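PDB 2G8S: Glucose/sorbosone dehydrogenases from Escherichia coli K12, which belongs to the glucose/sorbosone dehydrogenase family, whose members are built as beta-propellers, and binds a calcium ion. Local coordinates for residues Q286-G294 against V303-D314. Numbering follows the deposited sequence.
With EDO (1,2-ethanediol), chain G; EDO (1,2-ethanediol), chain P.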
ATOM      1  N   GLN A 286       8.140 -14.030 -20.061  1.00  8.00           N
ATOM      2  CA  GLN A 286       9.422 -13.672 -19.445  0.80  8.30           C
ATOM      3  C   GLN A 286       9.252 -13.003 -18.073  1.00  7.99           C
ATOM      4  O   GLN A 286      10.204 -12.905 -17.300  1.00  9.03           O
ATOM      5  CB  GLN A 286      10.271 -12.788 -20.363  0.80  9.01           C
ATOM      6  CG  GLN A 286       9.649 -11.448 -20.732  0.80  9.64           C
ATOM      7  CD  GLN A 286       8.867 -11.498 -22.044  0.80 11.81           C
ATOM      8  OE1 GLN A 286       7.872 -12.235 -22.187  0.80 11.96           O
ATOM      9  NE2 GLN A 286       9.316 -10.703 -23.015  0.80 11.93           N
ATOM     10  N   TRP A 287       8.036 -12.525 -17.790  1.00  7.67           N
ATOM     11  CA  TRP A 287       7.732 -11.844 -16.529  1.00  7.35           C
ATOM     12  C   TRP A 287       7.034 -12.772 -15.529  1.00  7.09           C
ATOM     13  O   TRP A 287       6.764 -12.380 -14.394  1.00  6.93           O
ATOM     14  CB  TRP A 287       6.859 -10.618 -16.806  1.00  7.80           C
ATOM     15  CG  TRP A 287       7.613  -9.365 -17.144  1.00  7.95           C
ATOM     16  CD1 TRP A 287       8.968  -9.214 -17.263  1.00  9.05           C
ATOM     17  CD2 TRP A 287       7.036  -8.082 -17.433  1.00  8.76           C
ATOM     18  NE1 TRP A 287       9.270  -7.905 -17.577  1.00  9.73           N
ATOM     19  CE2 TRP A 287       8.105  -7.191 -17.686  1.00  9.05           C
ATOM     20  CE3 TRP A 287       5.723  -7.597 -17.486  1.00  9.35           C
ATOM     21  CZ2 TRP A 287       7.896  -5.836 -17.997  1.00  9.69           C
ATOM     22  CZ3 TRP A 287       5.515  -6.252 -17.794  1.00  9.40           C
ATOM     23  CH2 TRP A 287       6.597  -5.391 -18.033  1.00  9.08           C
ATOM     24  N   GLN A 288       6.747 -14.006 -15.935  1.00  6.57           N
ATOM     25  CA  GLN A 288       6.188 -14.979 -15.002  1.00  6.59           C
ATOM     26  C   GLN A 288       7.090 -15.153 -13.777  1.00  6.33           C
ATOM     27  O   GLN A 288       8.316 -15.122 -13.887  1.00  6.96           O
ATOM     28  CB  GLN A 288       5.997 -16.331 -15.689  1.00  6.40           C
ATOM     29  CG  GLN A 288       4.665 -16.431 -16.437  1.00  6.89           C
ATOM     30  CD  GLN A 288       3.495 -16.753 -15.515  1.00  8.25           C
ATOM     31  OE1 GLN A 288       3.572 -16.552 -14.300  1.00  9.50           O
ATOM     32  NE2 GLN A 288       2.400 -17.254 -16.090  1.00  8.20           N
ATOM     33  N   GLN A 289       6.469 -15.320 -12.611  1.00  6.09           N
ATOM     34  CA  GLN A 289       7.196 -15.551 -11.350  1.00  6.35           C
ATOM     35  C   GLN A 289       8.045 -14.356 -10.941  1.00  6.05           C
ATOM     36  O   GLN A 289       9.121 -14.509 -10.352  1.00  6.61           O
ATOM     37  CB  GLN A 289       8.025 -16.851 -11.397  1.00  6.40           C
ATOM     38  CG  GLN A 289       7.160 -18.056 -11.726  1.00  7.34           C
ATOM     39  CD  GLN A 289       7.875 -19.392 -11.579  1.00  7.52           C
ATOM     40  OE1 GLN A 289       9.088 -19.460 -11.338  1.00  8.63           O
ATOM     41  NE2 GLN A 289       7.113 -20.468 -11.731  1.00  8.02           N
ATOM     42  N   LYS A 290       7.571 -13.160 -11.287  1.00  5.95           N
ATOM     43  CA  LYS A 290       8.249 -11.920 -10.902  0.90  6.19           C
ATOM     44  C   LYS A 290       7.397 -11.077  -9.963  1.00  5.80           C
ATOM     45  O   LYS A 290       6.168 -11.213  -9.918  1.00  5.71           O
ATOM     46  CB  LYS A 290       8.609 -11.070 -12.120  0.90  6.84           C
ATOM     47  CG  LYS A 290       9.493 -11.737 -13.153  0.90  9.24           C
ATOM     48  CD  LYS A 290      10.851 -12.126 -12.638  0.90 11.55           C
ATOM     49  CE  LYS A 290      11.637 -12.839 -13.733  0.90 12.24           C
ATOM     50  NZ  LYS A 290      12.847 -13.439 -13.151  0.90 13.85           N
ATOM     51  N   LEU A 291       8.072 -10.208  -9.225  1.00  5.62           N
ATOM     52  CA  LEU A 291       7.441  -9.220  -8.375  1.00  5.96           C
ATOM     53  C   LEU A 291       8.046  -7.871  -8.754  1.00  5.62           C
ATOM     54  O   LEU A 291       9.274  -7.725  -8.790  1.00  6.40           O
ATOM     55  CB  LEU A 291       7.745  -9.532  -6.911  1.00  6.03           C
ATOM     56  CG  LEU A 291       7.425  -8.482  -5.846  1.00  6.19           C
ATOM     57  CD1 LEU A 291       5.930  -8.174  -5.815  1.00  6.37           C
ATOM     58  CD2 LEU A 291       7.916  -9.002  -4.494  1.00  6.93           C
ATOM     59  N   PHE A 292       7.186  -6.893  -9.031  1.00  5.53           N
ATOM     60  CA  PHE A 292       7.611  -5.564  -9.456  1.00  5.90           C
ATOM     61  C   PHE A 292       7.291  -4.602  -8.339  1.00  6.05           C
ATOM     62  O   PHE A 292       6.160  -4.581  -7.862  1.00  6.87           O
ATOM     63  CB  PHE A 292       6.871  -5.147 -10.735  1.00  5.73           C
ATOM     64  CG  PHE A 292       7.235  -5.982 -11.927  1.00  5.32           C
ATOM     65  CD1 PHE A 292       8.275  -5.587 -12.776  1.00  5.67           C
ATOM     66  CD2 PHE A 292       6.557  -7.173 -12.188  1.00  5.93           C
ATOM     67  CE1 PHE A 292       8.639  -6.354 -13.867  1.00  7.22           C
ATOM     68  CE2 PHE A 292       6.912  -7.959 -13.294  1.00  8.21           C
ATOM     69  CZ  PHE A 292       7.953  -7.553 -14.133  1.00  7.23           C
ATOM     70  N   ILE A 293       8.295  -3.837  -7.908  1.00  5.74           N
ATOM     71  CA  ILE A 293       8.153  -2.927  -6.768  1.00  6.35           C
ATOM     72  C   ILE A 293       8.563  -1.511  -7.149  1.00  5.87           C
ATOM     73  O   ILE A 293       9.667  -1.283  -7.654  1.00  5.59           O
ATOM     74  CB  ILE A 293       9.002  -3.388  -5.550  1.00  6.20           C
ATOM     75  CG1 ILE A 293       8.724  -4.863  -5.230  1.00  7.23           C
ATOM     76  CG2 ILE A 293       8.734  -2.483  -4.347  1.00  7.16           C
ATOM     77  CD1 ILE A 293       9.491  -5.395  -4.005  1.00  8.04           C
ATOM     78  N   GLY A 294       7.673  -0.550  -6.918  1.00  5.29           N
ATOM     79  CA  GLY A 294       8.021   0.837  -7.181  1.00  5.06           C
ATOM     80  C   GLY A 294       9.102   1.328  -6.235  1.00  5.23           C
ATOM     81  O   GLY A 294       9.213   0.847  -5.103  1.00  5.39           O
ATOM     82  N   VAL A 303      12.669  -5.090 -10.323  1.00  6.92           N
ATOM     83  CA  VAL A 303      12.188  -6.353 -10.864  1.00  6.88           C
ATOM     84  C   VAL A 303      12.814  -7.467 -10.041  1.00  7.11           C
ATOM     85  O   VAL A 303      14.043  -7.550  -9.948  1.00  6.59           O
ATOM     86  CB  VAL A 303      12.584  -6.539 -12.337  1.00  7.30           C
ATOM     87  CG1 VAL A 303      11.940  -7.803 -12.891  1.00  8.65           C
ATOM     88  CG2 VAL A 303      12.162  -5.328 -13.142  1.00  8.10           C
HETATM   89  N   MSE A 304      11.972  -8.304  -9.438  1.00  7.29           N
HETATM   90  CA  MSE A 304      12.479  -9.356  -8.566  0.60  7.22           C
HETATM   91  C   MSE A 304      11.967 -10.719  -8.973  1.00  7.37           C
HETATM   92  O   MSE A 304      10.861 -10.845  -9.498  1.00  7.04           O
HETATM   93  CB  MSE A 304      12.104  -9.069  -7.115  0.60  7.48           C
HETATM   94  CG  MSE A 304      12.434  -7.652  -6.688  0.60  7.38           C
HETATM   95 SE   MSE A 304      12.223  -7.363  -4.840  0.39  7.93          SE
HETATM   96  CE  MSE A 304      13.928  -8.178  -4.257  0.60  8.70           C
ATOM     97  N   SER A 305      12.801 -11.735  -8.742  1.00  7.15           N
ATOM     98  CA  SER A 305      12.429 -13.127  -8.994  1.00  7.86           C
ATOM     99  C   SER A 305      11.828 -13.689  -7.712  1.00  7.67           C
ATOM    100  O   SER A 305      12.448 -13.601  -6.643  1.00  8.22           O
ATOM    101  CB  SER A 305      13.669 -13.947  -9.368  1.00  8.40           C
ATOM    102  OG  SER A 305      14.104 -13.647 -10.678  1.00 10.55           O
ATOM    103  N   VAL A 306      10.619 -14.242  -7.809  1.00  7.60           N
ATOM    104  CA  VAL A 306       9.950 -14.821  -6.651  1.00  7.89           C
ATOM    105  C   VAL A 306      10.169 -16.332  -6.673  1.00  8.07           C
ATOM    106  O   VAL A 306       9.929 -16.980  -7.695  1.00  8.43           O
ATOM    107  CB  VAL A 306       8.430 -14.529  -6.661  1.00  7.88           C
ATOM    108  CG1 VAL A 306       7.740 -15.151  -5.429  1.00  9.02           C
ATOM    109  CG2 VAL A 306       8.184 -13.030  -6.693  1.00  8.60           C
ATOM    110  N   ASN A 307      10.623 -16.871  -5.545  1.00  8.27           N
ATOM    111  CA  ASN A 307      11.028 -18.271  -5.443  1.00  8.92           C
ATOM    112  C   ASN A 307      10.458 -18.830  -4.140  1.00  8.28           C
ATOM    113  O   ASN A 307      11.142 -18.852  -3.114  1.00  8.76           O
ATOM    114  CB  ASN A 307      12.566 -18.345  -5.473  1.00  9.81           C
ATOM    115  CG  ASN A 307      13.109 -19.763  -5.332  1.00 11.24           C
ATOM    116  OD1 ASN A 307      12.450 -20.744  -5.683  1.00 13.22           O
ATOM    117  ND2 ASN A 307      14.342 -19.868  -4.829  1.00 12.94           N
ATOM    118  N   GLY A 308       9.195 -19.248  -4.164  1.00  7.90           N
ATOM    119  CA  GLY A 308       8.504 -19.630  -2.926  1.00  8.19           C
ATOM    120  C   GLY A 308       8.441 -18.431  -1.994  1.00  8.50           C
ATOM    121  O   GLY A 308       7.924 -17.367  -2.373  1.00  9.19           O
ATOM    122  N   ASP A 309       8.989 -18.588  -0.796  1.00  8.70           N
ATOM    123  CA  ASP A 309       9.004 -17.506   0.192  1.00  9.55           C
ATOM    124  C   ASP A 309      10.283 -16.680   0.100  1.00 10.00           C
ATOM    125  O   ASP A 309      10.525 -15.804   0.942  1.00 10.69           O
ATOM    126  CB  ASP A 309       8.851 -18.056   1.621  1.00 10.07           C
ATOM    127  CG  ASP A 309       7.449 -18.540   1.929  1.00 12.67           C
ATOM    128  OD1 ASP A 309       6.522 -18.291   1.130  1.00 14.82           O
ATOM    129  OD2 ASP A 309       7.281 -19.177   2.995  1.00 15.55           O
ATOM    130  N   LYS A 310      11.100 -16.966  -0.913  1.00 10.14           N
ATOM    131  CA  LYS A 310      12.329 -16.207  -1.171  1.00 10.64           C
ATOM    132  C   LYS A 310      12.163 -15.264  -2.351  1.00 10.05           C
ATOM    133  O   LYS A 310      11.305 -15.465  -3.213  1.00  9.76           O
ATOM    134  CB  LYS A 310      13.510 -17.146  -1.419  1.00 11.51           C
ATOM    135  CG  LYS A 310      13.812 -18.055  -0.231  1.00 14.13           C
ATOM    136  CD  LYS A 310      15.119 -18.778  -0.404  1.00 18.10           C
ATOM    137  CE  LYS A 310      15.006 -19.897  -1.412  1.00 20.62           C
ATOM    138  NZ  LYS A 310      16.229 -20.763  -1.414  1.00 22.03           N
ATOM    139  N   VAL A 311      13.004 -14.234  -2.379  1.00  9.81           N
ATOM    140  CA  VAL A 311      12.975 -13.247  -3.440  1.00 10.09           C
ATOM    141  C   VAL A 311      14.386 -12.695  -3.673  1.00  9.85           C
ATOM    142  O   VAL A 311      15.164 -12.527  -2.717  1.00  9.66           O
ATOM    143  CB  VAL A 311      11.900 -12.158  -3.130  1.00 11.05           C
ATOM    144  CG1 VAL A 311      12.270 -11.335  -1.905  1.00 10.78           C
ATOM    145  CG2 VAL A 311      11.607 -11.304  -4.317  1.00 12.78           C
ATOM    146  N   THR A 312      14.738 -12.491  -4.942  1.00  8.99           N
ATOM    147  CA  THR A 312      16.037 -11.905  -5.306  1.00  9.14           C
ATOM    148  C   THR A 312      15.820 -10.773  -6.302  1.00  8.96           C
ATOM    149  O   THR A 312      14.812 -10.757  -7.013  1.00  8.83           O
ATOM    150  CB  THR A 312      17.016 -12.947  -5.896  1.00  9.40           C
ATOM    151  OG1 THR A 312      16.443 -13.562  -7.049  1.00  9.99           O
ATOM    152  CG2 THR A 312      17.366 -14.017  -4.866  1.00  9.86           C
ATOM    153  N   GLU A 313      16.762  -9.834  -6.365  1.00  8.69           N
ATOM    154  CA  GLU A 313      16.608  -8.671  -7.240  1.00  8.87           C
ATOM    155  C   GLU A 313      17.237  -8.935  -8.613  1.00  8.74           C
ATOM    156  O   GLU A 313      18.439  -9.187  -8.707  1.00  9.73           O
ATOM    157  CB  GLU A 313      17.202  -7.410  -6.588  1.00  8.83           C
ATOM    158  CG  GLU A 313      17.005  -6.162  -7.435  1.00  9.22           C
ATOM    159  CD  GLU A 313      17.246  -4.849  -6.702  1.00 10.66           C
ATOM    160  OE1 GLU A 313      16.924  -4.747  -5.492  1.00 13.29           O
ATOM    161  OE2 GLU A 313      17.709  -3.889  -7.359  1.00 10.54           O
ATOM    162  N   ASP A 314      16.422  -8.890  -9.668  1.00  8.35           N
ATOM    163  CA  ASP A 314      16.937  -9.051 -11.034  1.00  8.48           C
ATOM    164  C   ASP A 314      17.613  -7.777 -11.518  1.00  8.44           C
ATOM    165  O   ASP A 314      18.640  -7.820 -12.203  1.00  9.18           O
ATOM    166  CB  ASP A 314      15.813  -9.339 -12.016  1.00  7.94           C
ATOM    167  CG  ASP A 314      15.123 -10.660 -11.781  1.00  8.90           C
ATOM    168  OD1 ASP A 314      15.476 -11.420 -10.853  1.00  9.88           O
ATOM    169  OD2 ASP A 314      14.190 -10.923 -12.570  1.00 10.67           O
TER
HETATM  170  C1  EDO G3007       6.240 -19.083  -8.484  0.90 18.75           C
HETATM  171  O1  EDO G3007       5.833 -20.447  -8.342  0.90 18.14           O
HETATM  172  C2  EDO G3007       7.435 -18.784  -7.597  0.90 18.13           C
HETATM  173  O2  EDO G3007       7.141 -19.139  -6.245  0.90 17.01           O
HETATM  174  C1  EDO P3024       3.712 -21.123 -11.297  1.00 20.72           C
HETATM  175  O1  EDO P3024       4.278 -20.308 -12.334  1.00 21.11           O
HETATM  176  C2  EDO P3024       4.498 -22.426 -11.196  1.00 19.98           C
HETATM  177  O2  EDO P3024       4.418 -23.114 -12.444  1.00 17.73           O
HETATM  178  O   HOH W   1      11.484 -17.878  -9.690  1.00 19.32           O
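L291 and V306 form the apolar centre: V306 CG2 lies 3.5 Å from L291 CB, and L291 CD2 continues, more loosely, to V311 CG2. On the same face of the sheet I293 CD1 reaches M304 SE at 3.5 Å; M304 is a selenomethionine whose chain bends at its last torsion (chi3 80°). The other face carries F292 and V303, whose side chains run alongside each other in a common direction; V303 CG1 and V303 CG2 each lie 3.7 Å from F292 CE1.

The backbones of 290-292 and 303-305 pair antiparallel, with side chains alternating between the two faces. L291 and M304 are the hydrogen-bonded pair, L291 N to M304 O at 2.9 Å and M304 N to L291 O at 2.8 Å, flanked by the non-hydrogen-bonded pairs K290–S305 and F292–V303. V306 N extends the pairing with a nearly straight bond (172°) to Q289 O.

At the polar edge, the K290 chain turns at chi2 (-62°). In the conformer modelled here this brings K290 NZ to S305 OG at 2.8 Å. The same NZ forms a salt bridge with D314, meeting the syn lone pair of OD2 at 2.9 Å. S305 OG donates in turn to D314 OD1, so the carboxylate is gripped through both oxygens.

Strands 290-295 and 300-307 are the two middle strands of a four-stranded antiparallel propeller blade, and 310-317 lies at one edge of it. Strand 273-279 flanks 290-294 on its other side, while W212 and I224 of the preceding sheet cover the L291–M304 face.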